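Local coordinates for recombination protein uvsY (Enterobacteria phage T4, PDB 4ZWS) that assists viral DNA synthesis and recombination by promoting assembly of UvsX recombinase on single-stranded DNA and helping it displace bound gp32, at residues E8-D13 with D115-R120; V14-T19 with G121-H126. All blocks are in the same frame, centred on the assembly; numbering follows the deposited sequence.

How the contacts relate
The two contacts follow one another along helix 91-135, with centres 11 Å apart. In contact 1 this helix meets the end of helix 3-14; in contact 2 its next residues meet the loop that leads from there to helix 21-64. Arg120 joins them. Its side chain starts in contact 1, yet its NE lies 3.0 Å from Val14 O and its NH2 2.9 Å from Phe15 O, probable hydrogen bonds to the backbone of contact 2, while NE also packs on Ile16 CG1 at 3.9 Å. Both contacts reach the same neighbouring subunit of the seven-chain assembly, so both lie against the subunit interface.

Contact 1: E8-D13 with D115-R120; sequences EELKKD and DAIKSR
Leu10 and Ile117 make the apolar part of the contact between helix 3-14 and helix 91-135, Leu10 CD1 lying 4.3 Å from Ile117 CG1. Neither residue aims its CB squarely at the opposite helix; it is the outer carbons of each chain that close the distance. Both side chains also rest on Trp35 of helix 21-64, and Leu10 meets Leu36 of a neighbouring subunit as well, which places the pair in a buried seam.

The polar part belongs to Arg120. Its CG is anti to the backbone N (chi1 -177°) and the chain runs extended to NE, where a turn of chi4 to -89° swings the guanidinium across the line of the chain. One face of that flat group is thereby presented to Asp13 O, which sits 3.2 Å above the plane and toward the rim. Arg120 NE is 3.5 Å from Asp13 O, but the angle is too poor for a hydrogen bond. NE bonds instead to Val14 O, NH2 to Phe15 O and, in a salt bridge, to Glu24 OE2, and NH1 to Asn28 OD1, so the rotation of the guanidinium is fixed by partners at several corners.

On the helix 3-14 side, Asp13 OD1 pairs with Lys12 NZ in a salt bridge whose hydrogen bond, at 3.3 Å, is weak, whereas OD2 turns to Lys34 and Trp35 of helix 21-64. The two segments run in the same direction, and their nearest CA atoms, those of Asp13 and Ile117, are 8.6 Å apart. The arrangement is that of an N-terminal helix laid against two long helices in the all-helical subunit of a heptameric alpha barrel.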
loop_
_atom_site.group_PDB
_atom_site.type_symbol
_atom_site.label_atom_id
_atom_site.label_comp_id
_atom_site.label_asym_id
_atom_site.label_seq_id
_atom_site.Cartn_x
_atom_site.Cartn_y
_atom_site.Cartn_z
ATOM N N GLU A 8 -29.469 -0.770 11.050
ATOM C CA GLU A 8 -30.278 -0.448 12.199
ATOM C C GLU A 8 -29.735 -1.108 13.460
ATOM O O GLU A 8 -29.696 -0.484 14.529
ATOM C CB GLU A 8 -31.726 -0.850 11.935
ATOM C CG GLU A 8 -32.710 0.035 12.663
ATOM C CD GLU A 8 -32.463 1.517 12.400
ATOM O OE1 GLU A 8 -32.169 1.889 11.235
ATOM O OE2 GLU A 8 -32.533 2.300 13.380
ATOM N N GLU A 9 -29.287 -2.351 13.331
ATOM C CA GLU A 9 -28.761 -3.077 14.477
ATOM C C GLU A 9 -27.493 -2.433 15.051
ATOM O O GLU A 9 -27.368 -2.291 16.271
ATOM C CB GLU A 9 -28.482 -4.526 14.114
ATOM C CG GLU A 9 -28.082 -5.355 15.310
ATOM C CD GLU A 9 -27.919 -6.826 14.989
ATOM O OE1 GLU A 9 -27.545 -7.587 15.907
ATOM O OE2 GLU A 9 -28.165 -7.224 13.828
ATOM N N LEU A 10 -26.546 -2.072 14.183
ATOM C CA LEU A 10 -25.322 -1.427 14.642
ATOM C C LEU A 10 -25.599 -0.085 15.307
ATOM O O LEU A 10 -24.998 0.243 16.341
ATOM C CB LEU A 10 -24.348 -1.207 13.487
ATOM C CG LEU A 10 -22.994 -0.613 13.899
ATOM C CD1 LEU A 10 -22.238 -1.560 14.811
ATOM C CD2 LEU A 10 -22.158 -0.228 12.705
ATOM N N LYS A 11 -26.525 0.673 14.723
ATOM C CA LYS A 11 -26.867 1.996 15.237
ATOM C C LYS A 11 -27.349 1.899 16.669
ATOM O O LYS A 11 -26.977 2.697 17.520
ATOM C CB LYS A 11 -27.947 2.649 14.377
ATOM C CG LYS A 11 -28.315 4.051 14.801
ATOM C CD LYS A 11 -29.630 4.463 14.178
ATOM C CE LYS A 11 -29.740 5.954 14.035
ATOM N NZ LYS A 11 -31.059 6.343 13.464
ATOM N N LYS A 12 -28.159 0.883 16.928
ATOM C CA LYS A 12 -28.651 0.627 18.264
ATOM C C LYS A 12 -27.493 0.190 19.168
ATOM O O LYS A 12 -27.382 0.660 20.297
ATOM C CB LYS A 12 -29.782 -0.408 18.192
ATOM C CG LYS A 12 -30.349 -0.889 19.506
ATOM C CD LYS A 12 -31.429 -1.940 19.264
ATOM C CE LYS A 12 -30.954 -3.110 18.366
ATOM N NZ LYS A 12 -29.797 -3.923 18.872
ATOM N N ASP A 13 -26.609 -0.661 18.649
ATOM C CA ASP A 13 -25.521 -1.260 19.434
ATOM C C ASP A 13 -24.465 -0.278 19.943
ATOM O O ASP A 13 -23.955 -0.433 21.053
ATOM C CB ASP A 13 -24.801 -2.323 18.603
ATOM C CG ASP A 13 -25.539 -3.647 18.554
ATOM O OD1 ASP A 13 -26.501 -3.843 19.333
ATOM O OD2 ASP A 13 -25.173 -4.479 17.692
ATOM N N ASP A 115 -14.784 -2.369 13.270
ATOM C CA ASP A 115 -13.951 -1.186 13.473
ATOM C C ASP A 115 -14.607 -0.229 14.451
ATOM O O ASP A 115 -13.967 0.283 15.376
ATOM C CB ASP A 115 -13.701 -0.454 12.150
ATOM C CG ASP A 115 -12.666 -1.136 11.289
ATOM O OD1 ASP A 115 -11.781 -1.813 11.861
ATOM O OD2 ASP A 115 -12.750 -0.995 10.042
ATOM N N ALA A 116 -15.898 -0.006 14.238
ATOM C CA ALA A 116 -16.667 0.913 15.057
ATOM C C ALA A 116 -16.704 0.470 16.518
ATOM O O ALA A 116 -16.517 1.270 17.428
ATOM C CB ALA A 116 -18.077 1.038 14.500
ATOM N N ILE A 117 -16.914 -0.822 16.721
ATOM C CA ILE A 117 -17.049 -1.383 18.050
ATOM C C ILE A 117 -15.732 -1.372 18.797
ATOM O O ILE A 117 -15.693 -1.116 20.007
ATOM C CB ILE A 117 -17.600 -2.800 17.973
ATOM C CG1 ILE A 117 -19.020 -2.752 17.434
ATOM C CG2 ILE A 117 -17.567 -3.470 19.329
ATOM C CD1 ILE A 117 -19.663 -4.078 17.424
ATOM N N LYS A 118 -14.659 -1.645 18.066
ATOM C CA LYS A 118 -13.317 -1.587 18.618
ATOM C C LYS A 118 -13.071 -0.176 19.119
ATOM O O LYS A 118 -12.614 0.036 20.244
ATOM C CB LYS A 118 -12.302 -1.992 17.554
ATOM C CG LYS A 118 -10.905 -2.316 18.030
ATOM C CD LYS A 118 -10.059 -2.665 16.814
ATOM C CE LYS A 118 -8.702 -3.225 17.185
ATOM N NZ LYS A 118 -7.942 -3.640 15.966
ATOM N N SER A 119 -13.442 0.781 18.281
ATOM C CA SER A 119 -13.339 2.196 18.594
ATOM C C SER A 119 -14.223 2.569 19.789
ATOM O O SER A 119 -13.839 3.365 20.646
ATOM C CB SER A 119 -13.722 3.013 17.361
ATOM O OG SER A 119 -13.845 4.386 17.672
ATOM N N ARG A 120 -15.396 1.958 19.853
ATOM C CA ARG A 120 -16.334 2.199 20.935
ATOM C C ARG A 120 -15.724 1.844 22.297
ATOM O O ARG A 120 -15.926 2.560 23.278
ATOM C CB ARG A 120 -17.615 1.395 20.698
ATOM C CG ARG A 120 -18.714 1.619 21.727
ATOM C CD ARG A 120 -19.946 0.826 21.356
ATOM N NE ARG A 120 -21.034 1.038 22.295
ATOM C CZ ARG A 120 -21.212 0.316 23.394
ATOM N NH1 ARG A 120 -20.366 -0.664 23.693
ATOM N NH2 ARG A 120 -22.229 0.578 24.201
#

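Contact 2: V14-T19 with G121-H126; sequences VFIDST and GFAIKH
Next to Ile16, whose side chain meets Ala123 and Ile124, Asp17 OD1 accepts the backbone N of Thr19 at 3.0 Å with an N-H...O angle of 145°. This is an Asx turn, set in the loop between helix 3-14 and helix 21-64. The donor comes from above the carboxylate, 37° out of its plane. Thr19 OG1 also lies beside Asp17 OD1, but the modelled separation is too short to be weighed. Asp17 N is hydrogen-bonded to Glu24 OE1 of helix 21-64, tying the middle of the loop to the helix that follows.

Across the contact the interaction is wholly apolar and rests on one loop residue. Ile16 points its CB toward helix 91-135. With CG1 anti to the carbonyl carbon (chi1 -56°) and the outer bond extended, the chain carries CD1 to the helix surface. The nearest CA atoms are those of Ile16 and Ile124, 7.7 Å apart. Leu21 of helix 21-64 lies against both isoleucines, while Ala26 of a neighbouring subunit packs on Ile16 and Ala25 of that subunit on Ala123. Ile16 therefore fills a buried corner between two helices of its own chain and a neighbouring subunit of the barrel. There Ile16 CD1 is 4.3 Å from Ala123 CB and, the two side chains crossing at a slant, 4.0 Å from Ile124 CG1.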
loop_
_atom_site.group_PDB
_atom_site.type_symbol
_atom_site.label_atom_id
_atom_site.label_comp_id
_atom_site.label_asym_id
_atom_site.label_seq_id
_atom_site.Cartn_x
_atom_site.Cartn_y
_atom_site.Cartn_z
ATOM N N VAL A 14 -24.110 0.701 19.115
ATOM C CA VAL A 14 -22.981 1.579 19.421
ATOM C C VAL A 14 -23.320 2.702 20.392
ATOM O O VAL A 14 -22.419 3.366 20.902
ATOM C CB VAL A 14 -22.382 2.202 18.136
ATOM C CG1 VAL A 14 -21.880 1.107 17.215
ATOM C CG2 VAL A 14 -23.394 3.054 17.413
ATOM N N PHE A 15 -24.608 2.897 20.663
ATOM C CA PHE A 15 -25.035 3.909 21.623
ATOM C C PHE A 15 -24.348 3.648 22.959
ATOM O O PHE A 15 -24.176 2.504 23.364
ATOM C CB PHE A 15 -26.559 3.903 21.787
ATOM C CG PHE A 15 -27.061 4.931 22.754
ATOM C CD1 PHE A 15 -27.161 6.265 22.380
ATOM C CD2 PHE A 15 -27.420 4.575 24.046
ATOM C CE1 PHE A 15 -27.615 7.234 23.281
ATOM C CE2 PHE A 15 -27.873 5.538 24.959
ATOM C CZ PHE A 15 -27.971 6.866 24.571
ATOM N N ILE A 16 -23.907 4.710 23.623
ATOM C CA ILE A 16 -23.244 4.551 24.913
ATOM C C ILE A 16 -24.047 5.175 26.046
ATOM O O ILE A 16 -24.343 6.368 26.020
ATOM C CB ILE A 16 -21.851 5.188 24.909
ATOM C CG1 ILE A 16 -20.994 4.602 23.786
ATOM C CG2 ILE A 16 -21.201 5.014 26.257
ATOM C CD1 ILE A 16 -19.647 5.274 23.618
ATOM N N ASP A 17 -24.431 4.352 27.017
ATOM C CA ASP A 17 -25.125 4.831 28.205
ATOM C C ASP A 17 -24.103 5.238 29.276
ATOM O O ASP A 17 -23.510 4.382 29.932
ATOM C CB ASP A 17 -26.069 3.763 28.742
ATOM C CG ASP A 17 -26.960 4.274 29.856
ATOM O OD1 ASP A 17 -26.651 5.341 30.437
ATOM O OD2 ASP A 17 -27.963 3.590 30.165
ATOM N N SER A 18 -23.933 6.543 29.468
ATOM C CA SER A 18 -22.965 7.101 30.415
ATOM C C SER A 18 -23.193 6.679 31.868
ATOM O O SER A 18 -22.257 6.626 32.672
ATOM C CB SER A 18 -22.996 8.616 30.324
ATOM O OG SER A 18 -22.820 9.013 28.985
ATOM N N THR A 19 -24.447 6.403 32.206
ATOM C CA THR A 19 -24.808 6.036 33.567
ATOM C C THR A 19 -24.352 4.612 33.940
ATOM O O THR A 19 -24.309 4.266 35.119
ATOM C CB THR A 19 -26.340 6.159 33.775
ATOM O OG1 THR A 19 -27.031 5.257 32.902
ATOM C CG2 THR A 19 -26.797 7.569 33.475
ATOM N N GLY A 121 -14.971 0.750 22.352
ATOM C CA GLY A 121 -14.303 0.367 23.577
ATOM C C GLY A 121 -13.363 1.453 24.071
ATOM O O GLY A 121 -13.315 1.753 25.262
ATOM N N PHE A 122 -12.619 2.057 23.157
ATOM C CA PHE A 122 -11.713 3.128 23.528
ATOM C C PHE A 122 -12.452 4.393 23.940
ATOM O O PHE A 122 -12.034 5.067 24.884
ATOM C CB PHE A 122 -10.725 3.414 22.413
ATOM C CG PHE A 122 -9.747 2.303 22.200
ATOM C CD1 PHE A 122 -8.630 2.187 23.024
ATOM C CD2 PHE A 122 -9.915 1.395 21.165
ATOM C CE1 PHE A 122 -7.715 1.165 22.842
ATOM C CE2 PHE A 122 -9.001 0.378 20.969
ATOM C CZ PHE A 122 -7.899 0.262 21.810
ATOM N N ALA A 123 -13.515 4.740 23.215
ATOM C CA ALA A 123 -14.318 5.897 23.594
ATOM C C ALA A 123 -14.790 5.755 25.043
ATOM O O ALA A 123 -14.712 6.698 25.832
ATOM C CB ALA A 123 -15.498 6.053 22.672
ATOM N N ILE A 124 -15.263 4.565 25.394
ATOM C CA ILE A 124 -15.739 4.310 26.746
ATOM C C ILE A 124 -14.630 4.498 27.775
ATOM O O ILE A 124 -14.842 5.133 28.805
ATOM C CB ILE A 124 -16.327 2.893 26.864
ATOM C CG1 ILE A 124 -17.554 2.770 25.955
ATOM C CG2 ILE A 124 -16.672 2.573 28.309
ATOM C CD1 ILE A 124 -18.130 1.373 25.833
ATOM N N LYS A 125 -13.447 3.963 27.482
ATOM C CA LYS A 125 -12.281 4.116 28.351
ATOM C C LYS A 125 -11.899 5.585 28.493
ATOM O O LYS A 125 -11.589 6.050 29.580
ATOM C CB LYS A 125 -11.091 3.317 27.814
ATOM C CG LYS A 125 -9.823 3.432 28.643
ATOM C CD LYS A 125 -10.120 3.088 30.090
ATOM C CE LYS A 125 -8.940 3.349 31.019
ATOM N NZ LYS A 125 -9.356 3.234 32.451
ATOM N N HIS A 126 -11.910 6.304 27.378
ATOM C CA HIS A 126 -11.549 7.714 27.368
ATOM C C HIS A 126 -12.491 8.511 28.272
ATOM O O HIS A 126 -12.052 9.356 29.050
ATOM C CB HIS A 126 -11.586 8.259 25.935
ATOM C CG HIS A 126 -10.577 7.628 25.017
ATOM N ND1 HIS A 126 -10.650 7.731 23.640
ATOM C CD2 HIS A 126 -9.473 6.887 25.278
ATOM C CE1 HIS A 126 -9.636 7.080 23.096
ATOM N NE2 HIS A 126 -8.908 6.558 24.067
#